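Phycoerythrin alpha-2 chain, chloroplastic (Rhodomonas sp. CS24, PDB 1XG0) harvests light for photosynthesis as a small subunit of the cryptophyte phycoerythrin complex, carrying a covalently bound 15,16-dihydrobiliverdin chromophore. Local coordinates at residues 8-13 with 45-50. Residues are numbered along the deposited sequence; the frame is centred on the assembly and turned at random.
Sequences APVITI and VKIEVS
Ala-8 and Val-45 face each other as an antiparallel hydrogen-bonded pair, each giving its N-H to the other's carbonyl. The bond from Ala-8 N to Val-45 O is 3.0 Å long, that from Val-45 N to Ala-8 O 3.1 Å. Beside this ring of bonds, Val-10 brings CG2 3.6 Å from Val-45 CB, the two side chains crossing at a slant. Ile-47 contributes its longer branch: with CG1 next to its own backbone N (chi1 -56°), CG1 lies 3.9 Å from Ala-8 CB, and the terminal CD1 reaches 4.0 Å from Val-10 CG2. The motif is a two-stranded antiparallel ribbon, strands 7-15 and 38-46, and the contact sits near the end where the chain leaves strand 38-46 for helix 51-64. Without CG1 and CD1, as with an alanine at Ile-47, Ala-8 CB and Val-10 CG2 would probably border a gap and lose their shared apolar partner. Further out, backbone bonds of Val-10 with Gln-43 and Thr-12 with Lys-41 continue the ribbon toward Lys-41, which binds 15,16-dihydrobiliverdin, and Ile-13, which touches a phycoerythrobilin, while a backbone hydrogen bond joins Ile-47 to Ala-6. After the extended residues 47-49, Ser-50 stands at the N-cap of helix 51-64, its OG hydrogen-bonded to Thr-53 N.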
loop_
_atom_site.group_PDB
_atom_site.type_symbol
_atom_site.label_atom_id
_atom_site.label_comp_id
_atom_site.label_asym_id
_atom_site.label_seq_id
_atom_site.Cartn_x
_atom_site.Cartn_y
_atom_site.Cartn_z
ATOM N N ALA B 8 -0.469 -7.484 18.342
ATOM C CA ALA B 8 0.242 -6.217 18.505
ATOM C C ALA B 8 -0.819 -5.160 18.825
ATOM O O ALA B 8 -2.011 -5.304 18.515
ATOM C CB ALA B 8 1.009 -5.852 17.258
ATOM N N PRO B 9 -0.355 -4.021 19.381
ATOM C CA PRO B 9 -1.283 -2.895 19.658
ATOM C C PRO B 9 -1.593 -2.144 18.348
ATOM O O PRO B 9 -0.697 -1.527 17.748
ATOM C CB PRO B 9 -0.496 -2.020 20.629
ATOM C CG PRO B 9 0.942 -2.367 20.380
ATOM C CD PRO B 9 0.959 -3.804 19.994
ATOM N N VAL B 10 -2.847 -2.200 17.929
ATOM C CA VAL B 10 -3.333 -1.424 16.807
ATOM C C VAL B 10 -3.863 -0.104 17.375
ATOM O O VAL B 10 -4.824 -0.089 18.177
ATOM C CB VAL B 10 -4.410 -2.144 16.006
ATOM C CG1 VAL B 10 -5.013 -1.259 14.929
ATOM C CG2 VAL B 10 -3.836 -3.435 15.376
ATOM N N ILE B 11 -3.244 0.982 16.977
ATOM C CA ILE B 11 -3.610 2.342 17.403
ATOM C C ILE B 11 -4.360 2.989 16.269
ATOM O O ILE B 11 -3.944 2.954 15.092
ATOM C CB ILE B 11 -2.347 3.141 17.716
ATOM C CG1 ILE B 11 -1.578 2.518 18.862
ATOM C CG2 ILE B 11 -2.675 4.600 18.007
ATOM C CD1 ILE B 11 -0.111 2.956 18.941
ATOM N N THR B 12 -5.499 3.612 16.600
ATOM C CA THR B 12 -6.219 4.453 15.648
ATOM C C THR B 12 -6.320 5.851 16.260
ATOM O O THR B 12 -6.900 6.014 17.349
ATOM C CB THR B 12 -7.603 3.934 15.336
ATOM O OG1 THR B 12 -7.586 2.515 15.024
ATOM C CG2 THR B 12 -8.170 4.626 14.117
ATOM N N ILE B 13 -5.755 6.825 15.584
ATOM C CA ILE B 13 -5.751 8.227 16.042
ATOM C C ILE B 13 -6.913 8.929 15.320
ATOM O O ILE B 13 -6.866 9.144 14.100
ATOM C CB ILE B 13 -4.435 8.902 15.707
ATOM C CG1 ILE B 13 -3.159 8.203 16.279
ATOM C CG2 ILE B 13 -4.467 10.382 16.126
ATOM C CD1 ILE B 13 -3.091 8.152 17.787
ATOM N N VAL B 45 -4.717 -6.813 18.774
ATOM C CA VAL B 45 -5.272 -7.452 17.584
ATOM C C VAL B 45 -4.279 -8.480 17.089
ATOM O O VAL B 45 -3.092 -8.181 16.981
ATOM C CB VAL B 45 -5.571 -6.413 16.468
ATOM C CG1 VAL B 45 -6.078 -7.047 15.233
ATOM C CG2 VAL B 45 -6.539 -5.332 16.991
ATOM N N LYS B 46 -4.757 -9.679 16.723
ATOM C CA LYS B 46 -3.915 -10.618 15.997
ATOM C C LYS B 46 -3.657 -10.075 14.590
ATOM O O LYS B 46 -4.587 -9.808 13.787
ATOM C CB LYS B 46 -4.618 -11.978 15.923
ATOM C CG LYS B 46 -3.705 -13.031 15.318
ATOM C CD LYS B 46 -4.398 -14.373 15.198
ATOM C CE LYS B 46 -3.500 -15.450 14.733
ATOM N NZ LYS B 46 -4.270 -16.757 14.603
ATOM N N ILE B 47 -2.378 -9.914 14.277
ATOM C CA ILE B 47 -1.994 -9.342 12.989
ATOM C C ILE B 47 -2.004 -10.471 11.948
ATOM O O ILE B 47 -1.331 -11.498 12.127
ATOM C CB ILE B 47 -0.609 -8.702 13.085
ATOM C CG1 ILE B 47 -0.572 -7.639 14.205
ATOM C CG2 ILE B 47 -0.212 -8.105 11.745
ATOM C CD1 ILE B 47 -1.680 -6.590 14.150
ATOM N N GLU B 48 -2.767 -10.251 10.882
ATOM C CA GLU B 48 -2.964 -11.209 9.815
ATOM C C GLU B 48 -2.669 -10.557 8.473
ATOM O O GLU B 48 -3.071 -9.419 8.219
ATOM C CB GLU B 48 -4.397 -11.768 9.821
ATOM C CG GLU B 48 -4.747 -12.526 11.097
ATOM C CD GLU B 48 -5.699 -13.685 10.843
ATOM O OE1 GLU B 48 -6.923 -13.395 10.759
ATOM O OE2 GLU B 48 -5.270 -14.897 10.693
ATOM N N VAL B 49 -2.043 -11.334 7.596
ATOM C CA VAL B 49 -1.767 -10.928 6.215
ATOM C C VAL B 49 -2.313 -12.016 5.320
ATOM O O VAL B 49 -2.035 -13.210 5.543
ATOM C CB VAL B 49 -0.263 -10.697 5.969
ATOM C CG1 VAL B 49 0.017 -10.410 4.506
ATOM C CG2 VAL B 49 0.204 -9.533 6.834
ATOM N N SER B 50 -3.063 -11.615 4.299
ATOM C CA SER B 50 -3.735 -12.547 3.427
ATOM C C SER B 50 -2.831 -13.091 2.311
ATOM O O SER B 50 -1.803 -12.519 1.966
ATOM C CB SER B 50 -4.908 -11.860 2.755
ATOM O OG SER B 50 -4.435 -10.887 1.820
#